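Local coordinates for putative calcium binding protein (Streptomyces coelicolor, PDB 3AKB) that binds calcium ions through EF-hand loops and probably takes part in calcium-mediated regulation in its bacterial host, at residues V129-D132 with L133-A137; I63-R66 with D67-R71. The protein carries 2 engineered substitutions. All blocks are in the same frame, centred on the assembly; numbering follows the deposited sequence.

Contact 1 (V129-D132 with L133-A137). With CA (calcium ion), chain G; CA (calcium ion), chain K.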
loop_
_atom_site.group_PDB
_atom_site.type_symbol
_atom_site.label_atom_id
_atom_site.label_comp_id
_atom_site.label_asym_id
_atom_site.label_seq_id
_atom_site.Cartn_x
_atom_site.Cartn_y
_atom_site.Cartn_z
ATOM N N VAL A 129 -1.608 -9.960 2.676
ATOM C CA VAL A 129 -2.986 -10.386 2.446
ATOM C C VAL A 129 -3.008 -11.896 2.172
ATOM O O VAL A 129 -2.262 -12.383 1.321
ATOM C CB VAL A 129 -3.650 -9.596 1.292
ATOM C CG1 VAL A 129 -5.128 -10.015 1.102
ATOM C CG2 VAL A 129 -3.596 -8.108 1.561
ATOM N N PRO A 130 -3.809 -12.664 2.943
ATOM C CA PRO A 130 -3.900 -14.114 2.701
ATOM C C PRO A 130 -4.271 -14.429 1.246
ATOM O O PRO A 130 -5.011 -13.681 0.614
ATOM C CB PRO A 130 -5.037 -14.545 3.626
ATOM C CG PRO A 130 -5.057 -13.514 4.713
ATOM C CD PRO A 130 -4.667 -12.236 4.071
ATOM N N GLU A 131 -3.698 -15.506 0.720
ATOM C CA GLU A 131 -3.812 -15.857 -0.686
ATOM C C GLU A 131 -5.238 -15.826 -1.245
ATOM O O GLU A 131 -5.480 -15.268 -2.319
ATOM C CB GLU A 131 -3.198 -17.235 -0.902
ATOM C CG GLU A 131 -3.084 -17.628 -2.312
ATOM C CD GLU A 131 -2.600 -19.023 -2.416
ATOM O OE1 GLU A 131 -1.369 -19.199 -2.410
ATOM O OE2 GLU A 131 -3.443 -19.947 -2.493
ATOM N N ASP A 132 -6.202 -16.418 -0.542
ATOM C CA ASP A 132 -7.584 -16.467 -1.057
ATOM C C ASP A 132 -8.162 -15.066 -1.139
ATOM O O ASP A 132 -8.776 -14.686 -2.148
ATOM C CB ASP A 132 -8.472 -17.382 -0.185
ATOM C CG ASP A 132 -9.867 -17.573 -0.756
ATOM O OD1 ASP A 132 -10.015 -17.961 -1.926
ATOM O OD2 ASP A 132 -10.850 -17.312 -0.027
ATOM N N LEU A 133 -7.962 -14.289 -0.083
ATOM C CA LEU A 133 -8.464 -12.924 -0.085
ATOM C C LEU A 133 -7.792 -12.089 -1.176
ATOM O O LEU A 133 -8.434 -11.224 -1.806
ATOM C CB LEU A 133 -8.206 -12.255 1.268
ATOM C CG LEU A 133 -9.233 -11.181 1.588
ATOM C CD1 LEU A 133 -10.601 -11.837 1.908
ATOM C CD2 LEU A 133 -8.761 -10.289 2.734
ATOM N N ALA A 134 -6.495 -12.314 -1.373
ATOM C CA ALA A 134 -5.739 -11.560 -2.365
ATOM C C ALA A 134 -6.249 -11.820 -3.766
ATOM O O ALA A 134 -6.261 -10.914 -4.591
ATOM C CB ALA A 134 -4.264 -11.905 -2.248
ATOM N N ARG A 135 -6.656 -13.054 -4.056
ATOM C CA ARG A 135 -7.261 -13.351 -5.358
ATOM C C ARG A 135 -8.560 -12.571 -5.546
ATOM O O ARG A 135 -8.819 -12.009 -6.613
ATOM C CB ARG A 135 -7.528 -14.848 -5.494
ATOM C CG ARG A 135 -6.280 -15.703 -5.632
ATOM C CD ARG A 135 -6.606 -17.161 -5.994
ATOM N NE ARG A 135 -7.323 -17.883 -4.947
ATOM C CZ ARG A 135 -6.758 -18.718 -4.073
ATOM N NH1 ARG A 135 -5.453 -18.966 -4.122
ATOM N NH2 ARG A 135 -7.509 -19.331 -3.158
ATOM N N GLN A 136 -9.382 -12.547 -4.501
ATOM C CA GLN A 136 -10.646 -11.815 -4.524
ATOM C C GLN A 136 -10.417 -10.326 -4.727
ATOM O O GLN A 136 -11.073 -9.700 -5.568
ATOM C CB GLN A 136 -11.437 -12.045 -3.231
ATOM C CG GLN A 136 -11.838 -13.489 -2.959
ATOM C CD GLN A 136 -12.671 -13.644 -1.682
ATOM O OE1 GLN A 136 -13.549 -12.822 -1.391
ATOM N NE2 GLN A 136 -12.390 -14.692 -0.915
ATOM N N ALA A 137 -9.476 -9.746 -3.983
ATOM C CA ALA A 137 -9.231 -8.303 -4.098
ATOM C C ALA A 137 -8.619 -7.958 -5.458
ATOM O O ALA A 137 -8.985 -6.950 -6.056
ATOM C CB ALA A 137 -8.332 -7.795 -2.954
HETATM CA CA CA G . -12.443 -18.091 -1.102
HETATM CA CA CA K . -1.029 -21.302 -2.170
HETATM O O HOH W 1 -10.084 -18.294 -4.548
HETATM O O HOH W 2 -12.561 -16.793 -2.789
#
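The first turn of helix 131-141, the helix that leads into the EF-hand loop beginning at D142, illustrates how i to i+3 and i to i+4 pairs order a helix start: E131 meets R135, and D132 meets both R135 and Q136. P130 occupies the N-cap position, and its carbonyl O accepts from A134 N at 2.8 Å. V129 CG1, anti to the backbone N (chi1 -178°), lies 3.8 Å from L133 CB and also meets the A134 methyl; A134 in turn packs on L124 and T125 of helix 117-126.

The outer face is polar. R135 bends at its third torsion (chi3 -66°), laying its guanidinium over D132 CA and the E131 carbonyl. In this pose it makes two salt bridges. NH1 reaches E131 OE2 at 2.8 Å, with the oxygen near the guanidinium plane but itself approached from above its carboxylate. NH2 meets D132 OD1 on the anti side at 3.1 Å, a longer bond tilted further from the guanidinium plane. Water 1 bridges R135 NE and D132 OD1, and Q136 NE2 adds a weak bond to D132 OD2.

Both carboxylates also hold calcium. E131 OE1 binds one ion at 2.1 Å, with OE2 more distant at 2.8 Å; D132 OD2 binds another at 2.1 Å, with its OD1 at 2.6 Å. These ions lie outside the D142 loop, on a surface that also touches crystal neighbours. Each acid is therefore shared between a cation and the arginine, which probably limits its rotation, and the metals would be expected to keep both groups ionised.

Contact 2 (I63-R66 with D67-R71). With CA (calcium ion), chain F.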
loop_
_atom_site.group_PDB
_atom_site.type_symbol
_atom_site.label_atom_id
_atom_site.label_comp_id
_atom_site.label_asym_id
_atom_site.label_seq_id
_atom_site.Cartn_x
_atom_site.Cartn_y
_atom_site.Cartn_z
ATOM N N ILE A 63 0.768 13.125 8.426
ATOM C CA ILE A 63 -0.625 13.174 8.874
ATOM C C ILE A 63 -0.798 12.706 10.324
ATOM O O ILE A 63 -1.539 13.330 11.088
ATOM C CB ILE A 63 -1.527 12.324 7.945
ATOM C CG1 ILE A 63 -1.697 13.042 6.600
ATOM C CG2 ILE A 63 -2.872 11.999 8.607
ATOM C CD1 ILE A 63 -1.913 12.103 5.395
ATOM N N ALA A 64 -0.100 11.635 10.698
ATOM C CA ALA A 64 -0.422 10.847 11.904
ATOM C C ALA A 64 0.579 10.906 13.057
ATOM O O ALA A 64 0.195 10.675 14.216
ATOM C CB ALA A 64 -0.653 9.383 11.519
ATOM N N ASP A 65 1.839 11.204 12.760
ATOM C CA ASP A 65 2.881 11.166 13.785
ATOM C C ASP A 65 2.925 12.499 14.513
ATOM O O ASP A 65 3.796 13.323 14.255
ATOM C CB ASP A 65 4.262 10.840 13.184
ATOM C CG ASP A 65 5.357 10.778 14.225
ATOM O OD1 ASP A 65 5.058 10.498 15.391
ATOM O OD2 ASP A 65 6.530 11.004 13.871
ATOM N N ARG A 66 2.011 12.686 15.453
ATOM C CA ARG A 66 1.830 14.013 16.043
ATOM C C ARG A 66 2.840 14.393 17.140
ATOM O O ARG A 66 2.999 15.582 17.431
ATOM C CB ARG A 66 0.368 14.264 16.436
ATOM C CG ARG A 66 -0.563 14.550 15.227
ATOM C CD ARG A 66 -0.092 15.770 14.399
ATOM N NE ARG A 66 -0.484 15.685 12.985
ATOM C CZ ARG A 66 -1.264 16.567 12.360
ATOM N NH1 ARG A 66 -1.736 17.632 13.008
ATOM N NH2 ARG A 66 -1.560 16.397 11.077
ATOM N N ASP A 67 3.553 13.412 17.699
ATOM C CA ASP A 67 4.602 13.695 18.684
ATOM C C ASP A 67 6.027 13.617 18.105
ATOM O O ASP A 67 7.011 13.778 18.840
ATOM C CB ASP A 67 4.434 12.838 19.953
ATOM C CG ASP A 67 4.671 11.359 19.711
ATOM O OD1 ASP A 67 4.925 10.980 18.547
ATOM O OD2 ASP A 67 4.604 10.565 20.678
ATOM N N GLY A 68 6.117 13.387 16.797
ATOM C CA GLY A 68 7.382 13.524 16.055
ATOM C C GLY A 68 8.448 12.464 16.278
ATOM O O GLY A 68 9.578 12.619 15.807
ATOM N N ASP A 69 8.105 11.383 16.970
ATOM C CA ASP A 69 9.074 10.359 17.312
ATOM C C ASP A 69 9.257 9.329 16.200
ATOM O O ASP A 69 9.986 8.363 16.380
ATOM C CB ASP A 69 8.739 9.688 18.650
ATOM C CG ASP A 69 7.503 8.791 18.592
ATOM O OD1 ASP A 69 6.709 8.865 17.607
ATOM O OD2 ASP A 69 7.329 7.991 19.549
ATOM N N GLN A 70 8.590 9.540 15.057
ATOM C CA GLN A 70 8.765 8.671 13.876
ATOM C C GLN A 70 8.338 7.211 14.118
ATOM O O GLN A 70 8.887 6.259 13.547
ATOM C CB GLN A 70 10.200 8.831 13.322
ATOM C CG GLN A 70 10.442 10.263 12.797
ATOM C CD GLN A 70 11.897 10.579 12.471
ATOM O OE1 GLN A 70 12.800 9.778 12.723
ATOM N NE2 GLN A 70 12.118 11.767 11.917
ATOM N N ARG A 71 7.361 7.066 15.015
ATOM C CA ARG A 71 6.565 5.860 15.223
ATOM C C ARG A 71 5.121 6.364 15.219
ATOM O O ARG A 71 4.806 7.412 15.831
ATOM C CB ARG A 71 6.854 5.194 16.579
ATOM C CG ARG A 71 8.251 4.596 16.728
ATOM C CD ARG A 71 8.402 3.907 18.075
ATOM N NE ARG A 71 8.486 4.911 19.118
ATOM C CZ ARG A 71 9.629 5.354 19.615
ATOM N NH1 ARG A 71 10.772 4.849 19.159
ATOM N NH2 ARG A 71 9.627 6.281 20.564
HETATM CA CA CA F . 4.407 9.118 17.278
HETATM O O HOH W 3 4.322 7.855 19.447
#
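On leaving helix 44-64 the chain turns sharply at D65, the centre of an inverse gamma turn, and runs into a type I beta turn from D65 to G68, which G68 N closes with a weak bond to D65 O; G68 and Q70 then take positive phi as the loop 67-71 wraps a calcium ion.

The side chains show how an EF-hand loop builds a metal site from carboxylates at every second residue. D65, with CG anti to its own N (chi1 -179°), divides its two oxygens: OD1 binds calcium at 2.4 Å, while OD2 accepts Q70 N at 2.8 Å from the syn side, though tilted out of the carboxylate plane. D67 OD1 and D69 OD1 each bind the ion at 2.3 Å, and the R71 carbonyl O adds a fourth protein oxygen at the same distance. The four oxygens crowd together, D67 OD1 and D69 OD1 only 2.9 Å apart, a closeness that the shared cation makes tolerable. D69 OD1 has a second task, taking R71 N from above its plane in an Asx turn. Its other oxygen, OD2, forms a salt bridge with R71 NH2, through a weak hydrogen bond, and accepts from water 3. That water also binds calcium and donates to D67 OD2, so the second oxygens of both acids position a first-shell ligand.

E76, at the start of helix 74-87, supplies the two remaining oxygens and weakly accepts R66 N. A64 packs on I72 and A81, D65 also touches I72 of strand 72-73, which pairs antiparallel with strand 20-21, and the R71 side chain reaches D22 of the partner loop.

In the fold
Read from the N terminus, contact 2 (63-66 with 67-71) comes first, where helix 44-64 ends and the calcium loop ahead of strand 72-73 and helix 74-87 begins. Contact 1 (129-132 with 133-137) follows much later, where the chain leaves the stretch after helix 117-126 and starts helix 131-141. The two are in series, neither crossing nor enclosing the other. Contacts 1 and 2 lie on opposite sides of the chain's centre, with their centres about 31 Å apart and their nearest atoms about 20 Å apart. Each closes only a local turn: contact 2 joins two helices of one EF-hand through its ion, contact 1 lies at the start of the helix that enters another.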